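Local structure of N5-carboxyaminoimidazole ribonucleotide synthetase (Bacillus anthracis, 3QFF) at residues Tyr99-Ser104 against Arg300-Leu305; Asn112-Lys117 against Tyr130-Asn135; Ala215-Ile218 against Ile223-Glu226. The protein probably catalyses the ATP-dependent carboxylation of 5-aminoimidazole ribonucleotide with bicarbonate to N5-carboxyaminoimidazole ribonucleotide, a step of bacterial purine biosynthesis. All blocks are in the same frame, centred on the assembly; numbering follows the deposited sequence.

Contact 1: Tyr99-Ser104 against Arg300-Leu305; sequences YLPQGS and RAICNL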
ATOM      1  N   TYR A  99     -20.606   5.524  16.041  1.00 25.83           N
ATOM      2  CA  TYR A  99     -19.555   4.680  16.577  1.00 24.98           C
ATOM      3  C   TYR A  99     -18.190   5.350  16.386  1.00 24.36           C
ATOM      4  O   TYR A  99     -17.617   5.314  15.294  1.00 23.55           O
ATOM      5  CB  TYR A  99     -19.606   3.263  15.976  1.00 24.23           C
ATOM      6  CG  TYR A  99     -18.584   2.349  16.602  1.00 23.54           C
ATOM      7  CD1 TYR A  99     -18.511   2.195  17.991  1.00 23.65           C
ATOM      8  CD2 TYR A  99     -17.679   1.646  15.812  1.00 22.77           C
ATOM      9  CE1 TYR A  99     -17.548   1.372  18.573  1.00 24.29           C
ATOM     10  CE2 TYR A  99     -16.724   0.816  16.379  1.00 23.63           C
ATOM     11  CZ  TYR A  99     -16.662   0.679  17.757  1.00 23.80           C
ATOM     12  OH  TYR A  99     -15.702  -0.133  18.310  1.00 23.57           O
ATOM     13  N   LEU A 100     -17.708   5.983  17.460  1.00 24.08           N
ATOM     14  CA  LEU A 100     -16.422   6.688  17.504  1.00 23.44           C
ATOM     15  C   LEU A 100     -15.547   6.048  18.601  1.00 23.76           C
ATOM     16  O   LEU A 100     -15.448   6.592  19.710  1.00 23.69           O
ATOM     17  CB  LEU A 100     -16.639   8.181  17.815  1.00 23.66           C
ATOM     18  CG  LEU A 100     -15.421   9.110  17.708  1.00 24.18           C
ATOM     19  CD1 LEU A 100     -15.299   9.645  16.291  1.00 23.27           C
ATOM     20  CD2 LEU A 100     -15.514  10.268  18.730  1.00 24.61           C
ATOM     21  N   PRO A 101     -14.916   4.893  18.297  1.00 23.31           N
ATOM     22  CA  PRO A 101     -14.132   4.123  19.270  1.00 24.18           C
ATOM     23  C   PRO A 101     -12.952   4.893  19.875  1.00 24.58           C
ATOM     24  O   PRO A 101     -12.528   4.561  20.975  1.00 24.20           O
ATOM     25  CB  PRO A 101     -13.608   2.927  18.448  1.00 23.95           C
ATOM     26  CG  PRO A 101     -13.722   3.334  17.024  1.00 23.20           C
ATOM     27  CD  PRO A 101     -14.943   4.229  16.982  1.00 23.04           C
ATOM     28  N   GLN A 102     -12.437   5.903  19.165  1.00 24.80           N
ATOM     29  CA  GLN A 102     -11.355   6.745  19.694  1.00 25.47           C
ATOM     30  C   GLN A 102     -11.781   7.566  20.908  1.00 26.45           C
ATOM     31  O   GLN A 102     -10.950   7.887  21.771  1.00 26.08           O
ATOM     32  CB  GLN A 102     -10.805   7.684  18.622  1.00 25.04           C
ATOM     33  CG  GLN A 102      -9.865   6.998  17.641  1.00 25.74           C
ATOM     34  CD  GLN A 102      -9.705   7.790  16.383  1.00 26.07           C
ATOM     35  OE1 GLN A 102     -10.634   7.873  15.563  1.00 27.50           O
ATOM     36  NE2 GLN A 102      -8.542   8.413  16.220  1.00 22.42           N
ATOM     37  N   GLY A 103     -13.070   7.910  20.957  1.00 26.93           N
ATOM     38  CA  GLY A 103     -13.617   8.717  22.042  1.00 28.46           C
ATOM     39  C   GLY A 103     -13.224  10.177  21.881  1.00 29.39           C
ATOM     40  O   GLY A 103     -12.582  10.554  20.891  1.00 30.02           O
ATOM     41  N   SER A 104     -13.585  10.996  22.859  1.00 30.40           N
ATOM     42  CA  SER A 104     -13.306  12.436  22.807  1.00 32.08           C
ATOM     43  C   SER A 104     -12.325  12.899  23.889  1.00 32.49           C
ATOM     44  O   SER A 104     -11.819  14.019  23.823  1.00 32.94           O
ATOM     45  CB  SER A 104     -14.604  13.238  22.941  1.00 31.73           C
ATOM     46  OG  SER A 104     -15.250  12.921  24.163  1.00 33.95           O
ATOM     47  N   ARG A 300      -7.081  -1.050  11.402  1.00 20.38           N
ATOM     48  CA  ARG A 300      -7.235  -2.275  12.207  1.00 20.31           C
ATOM     49  C   ARG A 300      -7.613  -1.954  13.642  1.00 19.88           C
ATOM     50  O   ARG A 300      -8.451  -2.634  14.209  1.00 19.73           O
ATOM     51  CB  ARG A 300      -5.960  -3.121  12.211  1.00 20.95           C
ATOM     52  CG  ARG A 300      -5.609  -3.720  10.867  1.00 22.95           C
ATOM     53  CD  ARG A 300      -4.141  -4.206  10.835  1.00 24.52           C
ATOM     54  NE  ARG A 300      -3.893  -5.080   9.689  1.00 27.77           N
ATOM     55  CZ  ARG A 300      -3.653  -4.671   8.439  1.00 31.91           C
ATOM     56  NH1 ARG A 300      -3.620  -3.380   8.138  1.00 32.62           N
ATOM     57  NH2 ARG A 300      -3.451  -5.566   7.467  1.00 32.56           N
ATOM     58  N   ALA A 301      -6.983  -0.928  14.217  1.00 18.95           N
ATOM     59  CA  ALA A 301      -7.220  -0.529  15.601  1.00 18.84           C
ATOM     60  C   ALA A 301      -8.667  -0.096  15.862  1.00 19.46           C
ATOM     61  O   ALA A 301      -9.284  -0.528  16.848  1.00 18.42           O
ATOM     62  CB  ALA A 301      -6.244   0.602  16.032  1.00 18.63           C
ATOM     63  N   ILE A 302      -9.200   0.762  14.997  1.00 19.28           N
ATOM     64  CA  ILE A 302     -10.554   1.272  15.205  1.00 20.58           C
ATOM     65  C   ILE A 302     -11.629   0.233  14.846  1.00 20.63           C
ATOM     66  O   ILE A 302     -12.728   0.259  15.403  1.00 20.69           O
ATOM     67  CB  ILE A 302     -10.810   2.614  14.478  1.00 20.21           C
ATOM     68  CG1 ILE A 302     -10.774   2.427  12.960  1.00 20.58           C
ATOM     69  CG2 ILE A 302      -9.817   3.704  14.984  1.00 21.58           C
ATOM     70  CD1 ILE A 302     -11.281   3.629  12.168  1.00 22.10           C
ATOM     71  N   CYS A 303     -11.312  -0.655  13.907  1.00 20.88           N
ATOM     72  CA  CYS A 303     -12.236  -1.706  13.495  1.00 21.89           C
ATOM     73  C   CYS A 303     -12.117  -2.936  14.395  1.00 22.79           C
ATOM     74  O   CYS A 303     -12.901  -3.880  14.264  1.00 22.60           O
ATOM     75  CB  CYS A 303     -11.999  -2.115  12.032  1.00 21.88           C
ATOM     76  SG  CYS A 303     -12.400  -0.847  10.804  1.00 22.99           S
ATOM     77  N   ASN A 304     -11.135  -2.914  15.304  1.00 23.14           N
ATOM     78  CA  ASN A 304     -10.867  -4.017  16.234  1.00 24.12           C
ATOM     79  C   ASN A 304     -10.486  -5.316  15.514  1.00 24.12           C
ATOM     80  O   ASN A 304     -10.950  -6.404  15.853  1.00 24.62           O
ATOM     81  CB  ASN A 304     -12.046  -4.213  17.211  1.00 23.72           C
ATOM     82  CG  ASN A 304     -11.649  -4.961  18.481  1.00 25.65           C
ATOM     83  OD1 ASN A 304     -10.476  -4.981  18.869  1.00 26.38           O
ATOM     84  ND2 ASN A 304     -12.636  -5.580  19.142  1.00 25.71           N
ATOM     85  N   LEU A 305      -9.649  -5.193  14.492  1.00 24.43           N
ATOM     86  CA  LEU A 305      -9.014  -6.358  13.879  1.00 24.37           C
ATOM     87  C   LEU A 305      -7.681  -6.604  14.581  1.00 24.26           C
ATOM     88  O   LEU A 305      -7.159  -5.709  15.267  1.00 24.13           O
ATOM     89  CB  LEU A 305      -8.784  -6.116  12.385  1.00 24.84           C
ATOM     90  CG  LEU A 305      -9.963  -5.566  11.576  1.00 25.43           C
ATOM     91  CD1 LEU A 305      -9.505  -5.263  10.168  1.00 25.52           C
ATOM     92  CD2 LEU A 305     -11.151  -6.556  11.567  1.00 24.92           C
TER
HETATM   93  O   HOH W   1     -14.446  -1.613  16.510  1.00 22.77           O
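The phenol ring of Y99 has its neighbour P101 on one face, with CD 3.8 Å above the plane and over the ring centre, and a water in the plane at its edge; I302 O approaches obliquely, 4.2 Å from Y99 CE2. Y99 holds CG anti to its backbone N (chi1 -176°), which carries the hydroxyl out toward the helix end. The water bridges the gap: it lies 2.6 Å from Y99 OH and donates to I302 O at 2.8 Å. R9 adds a cation-pi contact to the same ring. I302 belongs to the last turn of helix 294-303, closed by a Schellman motif in which N304, with positive phi, is the C' residue: L305 N bonds to R300 O, and N304 N bonds weakly to A301 O. P101 sits at the second position of a type I turn running from L100 to G103, in the loop that leads out of helix 88-97 in the preATP-grasp domain. Its CG presses on I302, 3.9 Å from CB and 3.6 Å from the carbonyl O. Alongside, the aliphatic part of Q102 reaches I302, CG to CG2 at 4.2 Å, while its OE1 is hydrogen-bonded to T80 OG1 on strand 78-81.

Contact 2: Asn112-Lys117 against Tyr130-Asn135; sequences NRFTEK and YRLVQN. With ADP (adenosine-5'-diphosphate), chain C.
N112 OD1 is gripped by two backbone N-H groups at the start of helix 113-122, the turn that aims F114 at L132 and Y130. T115 N gives the sounder bond, 3.1 Å and fairly straight (165° at the hydrogen), coming from above the carbonyl plane; F114 N is nearer but strongly bent and weak. N112 is thus the N-cap, and the first turn of the helix is held in place behind its aromatic. F114 lays one ring face against L132: CD1 of the leucine makes a CH-pi contact 4.1 Å from the ring centroid, and CE1 of the phenylalanine meets L132 CB at 3.6 Å. The two side chains cross at about a right angle. F114 and Y130 meet obliquely, planes at 69°, with F114 CE1 at the edge of the tyrosine ring, 3.8 Å from Y130 CE2. Y130 places CG between its backbone N and carbonyl carbon (chi1 64°), bringing a ring face under K117, whose CB stands 3.9 Å from the centroid in a second CH-pi contact. The K117 chain slides along the ring in the opposite sense, its CD also against Y130 CG, before NZ reaches a salt bridge with E188; Y130 OH is hydrogen-bonded to E121 and N118. R113, between N112 and F114, takes no part in the contact with the strand and gives NH1 to ADP O2B, 2.7 Å and nearly straight, with the phosphate oxygen in the guanidinium plane. Its NH2 lies 3.2 Å from ADP O2A and forms a salt bridge with E274. A helix packed on edge strand 130-133 of the four-stranded antiparallel sheet, with an arginine on the diphosphate, belongs to the nucleotide site of an ATP-grasp enzyme.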
ATOM      1  N   ASN A 112      -4.858  21.275  23.972  1.00 28.29           N
ATOM      2  CA  ASN A 112      -4.396  22.395  24.776  1.00 28.18           C
ATOM      3  C   ASN A 112      -3.051  22.019  25.389  1.00 27.51           C
ATOM      4  O   ASN A 112      -2.972  21.026  26.117  1.00 26.98           O
ATOM      5  CB  ASN A 112      -5.436  22.707  25.875  1.00 28.22           C
ATOM      6  CG  ASN A 112      -5.035  23.889  26.760  1.00 29.35           C
ATOM      7  OD1 ASN A 112      -3.993  23.870  27.408  1.00 27.92           O
ATOM      8  ND2 ASN A 112      -5.891  24.922  26.803  1.00 29.59           N
ATOM      9  N   ARG A 113      -2.011  22.800  25.083  1.00 26.98           N
ATOM     10  CA  ARG A 113      -0.628  22.487  25.507  1.00 28.10           C
ATOM     11  C   ARG A 113      -0.492  22.331  27.013  1.00 27.62           C
ATOM     12  O   ARG A 113       0.265  21.488  27.496  1.00 27.52           O
ATOM     13  CB  ARG A 113       0.356  23.568  25.043  1.00 28.63           C
ATOM     14  CG  ARG A 113       0.528  23.671  23.536  1.00 31.84           C
ATOM     15  CD  ARG A 113       1.770  24.502  23.205  1.00 36.21           C
ATOM     16  NE  ARG A 113       1.841  24.803  21.777  1.00 40.83           N
ATOM     17  CZ  ARG A 113       2.449  24.029  20.880  1.00 42.84           C
ATOM     18  NH1 ARG A 113       2.456  24.389  19.602  1.00 44.56           N
ATOM     19  NH2 ARG A 113       3.050  22.903  21.262  1.00 41.01           N
ATOM     20  N   PHE A 114      -1.221  23.153  27.758  1.00 27.11           N
ATOM     21  CA  PHE A 114      -1.200  23.053  29.219  1.00 27.01           C
ATOM     22  C   PHE A 114      -1.892  21.785  29.710  1.00 26.32           C
ATOM     23  O   PHE A 114      -1.315  21.025  30.481  1.00 26.46           O
ATOM     24  CB  PHE A 114      -1.805  24.307  29.875  1.00 27.74           C
ATOM     25  CG  PHE A 114      -1.706  24.302  31.370  1.00 28.67           C
ATOM     26  CD1 PHE A 114      -0.513  24.647  31.998  1.00 29.76           C
ATOM     27  CD2 PHE A 114      -2.786  23.914  32.147  1.00 30.05           C
ATOM     28  CE1 PHE A 114      -0.412  24.637  33.387  1.00 30.09           C
ATOM     29  CE2 PHE A 114      -2.689  23.897  33.543  1.00 31.38           C
ATOM     30  CZ  PHE A 114      -1.492  24.251  34.156  1.00 30.10           C
ATOM     31  N   THR A 115      -3.123  21.549  29.258  1.00 26.36           N
ATOM     32  CA  THR A 115      -3.834  20.308  29.588  1.00 26.27           C
ATOM     33  C   THR A 115      -2.990  19.084  29.216  1.00 26.02           C
ATOM     34  O   THR A 115      -2.919  18.107  29.976  1.00 25.69           O
ATOM     35  CB  THR A 115      -5.212  20.252  28.895  1.00 26.43           C
ATOM     36  OG1 THR A 115      -5.899  21.474  29.160  1.00 27.15           O
ATOM     37  CG2 THR A 115      -6.052  19.119  29.436  1.00 26.04           C
ATOM     38  N   GLU A 116      -2.334  19.173  28.061  1.00 25.28           N
ATOM     39  CA  GLU A 116      -1.527  18.089  27.513  1.00 25.53           C
ATOM     40  C   GLU A 116      -0.359  17.746  28.443  1.00 25.28           C
ATOM     41  O   GLU A 116      -0.188  16.584  28.801  1.00 24.01           O
ATOM     42  CB  GLU A 116      -1.025  18.459  26.109  1.00 25.61           C
ATOM     43  CG  GLU A 116      -0.189  17.412  25.378  1.00 27.85           C
ATOM     44  CD  GLU A 116       0.158  17.854  23.964  1.00 32.20           C
ATOM     45  OE1 GLU A 116       0.723  18.961  23.789  1.00 35.65           O
ATOM     46  OE2 GLU A 116      -0.152  17.113  23.010  1.00 34.18           O
ATOM     47  N   LYS A 117       0.421  18.753  28.836  1.00 25.50           N
ATOM     48  CA  LYS A 117       1.534  18.543  29.770  1.00 26.70           C
ATOM     49  C   LYS A 117       1.098  17.992  31.132  1.00 26.83           C
ATOM     50  O   LYS A 117       1.755  17.082  31.674  1.00 26.60           O
ATOM     51  CB  LYS A 117       2.398  19.801  29.890  1.00 27.14           C
ATOM     52  CG  LYS A 117       3.369  19.900  28.717  1.00 29.76           C
ATOM     53  CD  LYS A 117       4.314  21.070  28.826  1.00 34.48           C
ATOM     54  CE  LYS A 117       5.614  20.784  28.078  1.00 35.30           C
ATOM     55  NZ  LYS A 117       5.376  20.374  26.649  1.00 35.40           N
ATOM     56  N   TYR A 130       7.428  23.930  33.134  1.00 29.62           N
ATOM     57  CA  TYR A 130       6.536  24.829  32.411  1.00 29.76           C
ATOM     58  C   TYR A 130       5.622  25.578  33.371  1.00 29.97           C
ATOM     59  O   TYR A 130       5.377  25.115  34.490  1.00 29.63           O
ATOM     60  CB  TYR A 130       5.703  24.040  31.383  1.00 29.46           C
ATOM     61  CG  TYR A 130       4.757  23.024  32.013  1.00 29.06           C
ATOM     62  CD1 TYR A 130       5.225  21.795  32.474  1.00 29.59           C
ATOM     63  CD2 TYR A 130       3.392  23.305  32.167  1.00 29.48           C
ATOM     64  CE1 TYR A 130       4.361  20.861  33.067  1.00 29.06           C
ATOM     65  CE2 TYR A 130       2.528  22.380  32.759  1.00 27.74           C
ATOM     66  CZ  TYR A 130       3.018  21.167  33.206  1.00 28.56           C
ATOM     67  OH  TYR A 130       2.167  20.255  33.801  1.00 29.69           O
ATOM     68  N   ARG A 131       5.134  26.736  32.917  1.00 30.32           N
ATOM     69  CA  ARG A 131       4.175  27.554  33.664  1.00 30.17           C
ATOM     70  C   ARG A 131       3.081  28.080  32.750  1.00 29.27           C
ATOM     71  O   ARG A 131       3.352  28.553  31.636  1.00 28.97           O
ATOM     72  CB  ARG A 131       4.858  28.764  34.321  1.00 30.58           C
ATOM     73  CG  ARG A 131       5.925  28.450  35.352  1.00 32.77           C
ATOM     74  CD  ARG A 131       5.373  27.798  36.612  1.00 35.20           C
ATOM     75  NE  ARG A 131       6.437  27.606  37.597  1.00 37.94           N
ATOM     76  CZ  ARG A 131       7.151  26.494  37.752  1.00 37.51           C
ATOM     77  NH1 ARG A 131       6.927  25.423  36.995  1.00 35.96           N
ATOM     78  NH2 ARG A 131       8.094  26.459  38.683  1.00 37.68           N
ATOM     79  N   LEU A 132       1.844  28.026  33.238  1.00 28.28           N
ATOM     80  CA  LEU A 132       0.717  28.617  32.518  1.00 28.01           C
ATOM     81  C   LEU A 132       0.842  30.140  32.544  1.00 27.83           C
ATOM     82  O   LEU A 132       1.155  30.714  33.588  1.00 27.37           O
ATOM     83  CB  LEU A 132      -0.605  28.191  33.162  1.00 27.87           C
ATOM     84  CG  LEU A 132      -1.885  28.678  32.498  1.00 28.69           C
ATOM     85  CD1 LEU A 132      -2.073  27.997  31.132  1.00 27.96           C
ATOM     86  CD2 LEU A 132      -3.096  28.462  33.430  1.00 27.65           C
ATOM     87  N   VAL A 133       0.604  30.782  31.397  1.00 27.30           N
ATOM     88  CA  VAL A 133       0.644  32.242  31.303  1.00 27.58           C
ATOM     89  C   VAL A 133      -0.671  32.769  30.724  1.00 27.81           C
ATOM     90  O   VAL A 133      -0.970  32.598  29.527  1.00 27.79           O
ATOM     91  CB  VAL A 133       1.870  32.752  30.484  1.00 27.83           C
ATOM     92  CG1 VAL A 133       1.796  34.273  30.248  1.00 28.00           C
ATOM     93  CG2 VAL A 133       3.170  32.389  31.199  1.00 27.85           C
ATOM     94  N   GLN A 134      -1.465  33.380  31.595  1.00 27.99           N
ATOM     95  CA  GLN A 134      -2.771  33.910  31.206  1.00 28.83           C
ATOM     96  C   GLN A 134      -2.788  35.449  31.209  1.00 29.80           C
ATOM     97  O   GLN A 134      -3.703  36.065  30.674  1.00 30.30           O
ATOM     98  CB  GLN A 134      -3.877  33.339  32.114  1.00 28.38           C
ATOM     99  CG  GLN A 134      -4.128  31.842  31.914  1.00 26.95           C
ATOM    100  CD  GLN A 134      -5.309  31.301  32.735  1.00 27.86           C
ATOM    101  OE1 GLN A 134      -5.448  31.602  33.918  1.00 26.35           O
ATOM    102  NE2 GLN A 134      -6.153  30.481  32.098  1.00 27.08           N
ATOM    103  N   ASN A 135      -1.787  36.056  31.828  1.00 31.37           N
ATOM    104  CA  ASN A 135      -1.623  37.513  31.786  1.00 32.85           C
ATOM    105  C   ASN A 135      -0.169  37.932  31.926  1.00 33.79           C
ATOM    106  O   ASN A 135       0.716  37.082  32.076  1.00 33.59           O
ATOM    107  CB  ASN A 135      -2.495  38.214  32.836  1.00 32.68           C
ATOM    108  CG  ASN A 135      -2.222  37.744  34.245  1.00 33.44           C
ATOM    109  OD1 ASN A 135      -1.105  37.346  34.591  1.00 33.96           O
ATOM    110  ND2 ASN A 135      -3.246  37.824  35.090  1.00 33.97           N
TER
HETATM  111  PB  ADP C 400       4.643  23.027  17.115  1.00 62.88           P
HETATM  112  O1B ADP C 400       4.448  24.287  16.303  1.00 62.84           O
HETATM  113  O2B ADP C 400       3.378  22.572  17.810  1.00 62.26           O
HETATM  114  O3B ADP C 400       5.375  21.940  16.365  1.00 62.65           O
HETATM  115  PA  ADP C 400       6.595  22.572  19.234  1.00 60.58           P
HETATM  116  O1A ADP C 400       6.748  21.194  18.624  1.00 61.16           O
HETATM  117  O2A ADP C 400       6.188  22.722  20.682  1.00 60.28           O
HETATM  118  O3A ADP C 400       5.621  23.498  18.324  1.00 61.78           O
HETATM  119  O5' ADP C 400       8.007  23.326  19.094  1.00 59.78           O
HETATM  120  C5' ADP C 400       8.521  23.643  17.802  1.00 59.37           C
HETATM  121  C4' ADP C 400      10.035  23.501  17.814  1.00 58.68           C
HETATM  122  O4' ADP C 400      10.583  24.374  18.804  1.00 57.97           O
HETATM  123  C3' ADP C 400      10.473  22.093  18.183  1.00 58.29           C
HETATM  124  O3' ADP C 400      10.740  21.312  17.014  1.00 59.10           O
HETATM  125  C2' ADP C 400      11.715  22.297  19.028  1.00 58.33           C
HETATM  126  O2' ADP C 400      12.882  22.197  18.207  1.00 57.59           O
HETATM  127  C1' ADP C 400      11.608  23.718  19.558  1.00 57.50           C
HETATM  128  N9  ADP C 400      11.248  23.699  21.004  1.00 56.66           N
HETATM  129  C8  ADP C 400       9.997  23.732  21.510  1.00 56.00           C
HETATM  130  N7  ADP C 400      10.013  23.704  22.866  1.00 55.36           N
HETATM  131  C5  ADP C 400      11.298  23.654  23.255  1.00 54.99           C
HETATM  132  C6  ADP C 400      12.021  23.603  24.551  1.00 54.68           C
HETATM  133  N6  ADP C 400      11.352  23.602  25.731  1.00 52.96           N
HETATM  134  N1  ADP C 400      13.377  23.557  24.509  1.00 54.85           N
HETATM  135  C2  ADP C 400      14.059  23.555  23.348  1.00 54.93           C
HETATM  136  N3  ADP C 400      13.465  23.599  22.142  1.00 55.17           N
HETATM  137  C4  ADP C 400      12.112  23.653  22.027  1.00 55.74           C

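Contact 3: Ala215-Ile218 against Ile223-Glu226; sequences AENI and ILHE
I218 and E226 share the same first-torsion choice: CG1 of the isoleucine (chi1 -56°) and CG of the glutamate (chi1 -76°) each lie anti to their own carbonyl carbon, beside the backbone N. As opposed partners on one face of the sheet, with matching torsions, the two side chains run side by side, pointing the same way, and I218 CD1 comes within 4.0 Å of E226 OE1. Between them the strands form a classic beta bulge in the hairpin of strands 209-220 and 223-229, in the large antiparallel sheet that the ATP-grasp strands share with the C-terminal strands: H225 and E226 together stand opposite the single residue I218. H225 takes the extra place, its psi of -62° folding the chain so that two successive N-H groups turn toward one oxygen. I218 O accepts both, H225 N at 2.7 Å from nearly straight ahead of the carbonyl and E226 N at 3.2 Å in the carbonyl plane, on a lone pair. The return bond, I218 N to E226 O at 2.7 Å, is almost linear and completes the hydrogen-bonded pair. E226 O is also approached by a C-H, with N217 CA 3.4 Å away. On the other face, L224 sends CD1 back over the opposing strand, 3.7 Å from N217 CB and against I218 O. The N217 amide beyond is pinned at both ends, ND2 to S198 and OD1 to S227, with the side chain about 8 Å from the bound ADP. E216 is held by salt bridges to K195 and R232. Beyond H225 and E226, strand 316-322 continues the sheet. The doubly gripped I218 O also has H225 CB close by, at 3.2 Å.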
ATOM      1  N   ALA A 215      11.820   7.089  15.497  1.00 23.08           N
ATOM      2  CA  ALA A 215      12.277   7.877  14.356  1.00 23.32           C
ATOM      3  C   ALA A 215      12.960   9.141  14.860  1.00 23.59           C
ATOM      4  O   ALA A 215      12.473   9.781  15.788  1.00 23.11           O
ATOM      5  CB  ALA A 215      11.108   8.254  13.466  1.00 23.07           C
ATOM      6  N   GLU A 216      14.087   9.483  14.243  1.00 23.72           N
ATOM      7  CA  GLU A 216      14.751  10.767  14.490  1.00 24.30           C
ATOM      8  C   GLU A 216      14.194  11.789  13.502  1.00 24.49           C
ATOM      9  O   GLU A 216      14.236  11.568  12.283  1.00 24.21           O
ATOM     10  CB  GLU A 216      16.272  10.615  14.355  1.00 24.30           C
ATOM     11  CG  GLU A 216      17.044  11.924  14.096  1.00 26.29           C
ATOM     12  CD  GLU A 216      18.531  11.683  13.785  1.00 29.76           C
ATOM     13  OE1 GLU A 216      18.955  10.514  13.708  1.00 30.15           O
ATOM     14  OE2 GLU A 216      19.277  12.670  13.611  1.00 32.02           O
ATOM     15  N   ASN A 217      13.685  12.907  14.025  1.00 24.20           N
ATOM     16  CA  ASN A 217      13.029  13.912  13.198  1.00 25.54           C
ATOM     17  C   ASN A 217      13.799  15.210  13.061  1.00 26.28           C
ATOM     18  O   ASN A 217      14.233  15.787  14.065  1.00 26.12           O
ATOM     19  CB  ASN A 217      11.634  14.203  13.745  1.00 25.20           C
ATOM     20  CG  ASN A 217      10.781  12.975  13.776  1.00 25.15           C
ATOM     21  OD1 ASN A 217      10.813  12.172  12.847  1.00 23.95           O
ATOM     22  ND2 ASN A 217      10.033  12.797  14.856  1.00 25.15           N
ATOM     23  N   ILE A 218      13.937  15.665  11.819  1.00 26.84           N
ATOM     24  CA  ILE A 218      14.620  16.920  11.526  1.00 28.53           C
ATOM     25  C   ILE A 218      13.608  17.963  11.050  1.00 29.27           C
ATOM     26  O   ILE A 218      12.968  17.797   9.998  1.00 28.82           O
ATOM     27  CB  ILE A 218      15.829  16.706  10.536  1.00 28.75           C
ATOM     28  CG1 ILE A 218      16.800  15.665  11.122  1.00 27.94           C
ATOM     29  CG2 ILE A 218      16.538  18.051  10.235  1.00 29.22           C
ATOM     30  CD1 ILE A 218      18.103  15.429  10.342  1.00 27.17           C
ATOM     31  N   ILE A 223       8.627  23.048  10.417  1.00 35.85           N
ATOM     32  CA  ILE A 223       7.965  22.043   9.583  1.00 33.78           C
ATOM     33  C   ILE A 223       8.896  20.846   9.505  1.00 32.56           C
ATOM     34  O   ILE A 223      10.122  21.012   9.426  1.00 31.47           O
ATOM     35  CB  ILE A 223       7.649  22.574   8.163  1.00 34.22           C
ATOM     36  CG1 ILE A 223       6.736  23.801   8.244  1.00 34.25           C
ATOM     37  CG2 ILE A 223       6.959  21.487   7.296  1.00 33.36           C
ATOM     38  CD1 ILE A 223       6.605  24.539   6.942  1.00 35.66           C
ATOM     39  N   LEU A 224       8.326  19.641   9.543  1.00 30.66           N
ATOM     40  CA  LEU A 224       9.139  18.436   9.398  1.00 29.23           C
ATOM     41  C   LEU A 224       9.821  18.388   8.031  1.00 28.09           C
ATOM     42  O   LEU A 224       9.193  18.629   7.001  1.00 28.05           O
ATOM     43  CB  LEU A 224       8.311  17.163   9.646  1.00 29.10           C
ATOM     44  CG  LEU A 224       9.039  15.814   9.616  1.00 28.39           C
ATOM     45  CD1 LEU A 224      10.136  15.728  10.694  1.00 28.60           C
ATOM     46  CD2 LEU A 224       8.037  14.654   9.776  1.00 27.24           C
ATOM     47  N   HIS A 225      11.113  18.086   8.050  1.00 27.41           N
ATOM     48  CA  HIS A 225      11.913  17.966   6.834  1.00 27.36           C
ATOM     49  C   HIS A 225      12.171  16.483   6.555  1.00 26.86           C
ATOM     50  O   HIS A 225      11.735  15.966   5.527  1.00 26.74           O
ATOM     51  CB  HIS A 225      13.230  18.755   6.976  1.00 26.72           C
ATOM     52  CG  HIS A 225      14.245  18.470   5.908  1.00 27.91           C
ATOM     53  ND1 HIS A 225      13.942  18.481   4.563  1.00 28.78           N
ATOM     54  CD2 HIS A 225      15.568  18.189   5.992  1.00 27.64           C
ATOM     55  CE1 HIS A 225      15.028  18.192   3.866  1.00 27.63           C
ATOM     56  NE2 HIS A 225      16.029  18.015   4.709  1.00 28.30           N
ATOM     57  N   GLU A 226      12.860  15.821   7.488  1.00 26.37           N
ATOM     58  CA  GLU A 226      13.238  14.412   7.391  1.00 25.88           C
ATOM     59  C   GLU A 226      12.899  13.608   8.651  1.00 25.76           C
ATOM     60  O   GLU A 226      13.004  14.127   9.772  1.00 25.17           O
ATOM     61  CB  GLU A 226      14.736  14.276   7.123  1.00 25.85           C
ATOM     62  CG  GLU A 226      15.126  14.597   5.687  1.00 28.39           C
ATOM     63  CD  GLU A 226      16.630  14.630   5.459  1.00 30.86           C
ATOM     64  OE1 GLU A 226      17.390  14.909   6.422  1.00 30.64           O
ATOM     65  OE2 GLU A 226      17.047  14.386   4.305  1.00 31.79           O
TER

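Overall arrangement
From the N terminus, the chain passes through the parallel sheet of the preATP-grasp domain and reaches residues 99-104, the first half of contact 1. Its partner, 300-305, comes only after the 195 intervening residues, so contact 1 closes the longest loop and ties the N-terminal domain to helix 294-303. Contacts 2 and 3 are both nested inside it and follow one another in series. Contact 2 closes a short loop between helix 113-122 and the edge of the small antiparallel sheet; contact 3 closes a hairpin within the large one. None touches another: centres are 25 to 29 Å apart, and contacts 1 and 3 lie on opposite sides of the chain's centre.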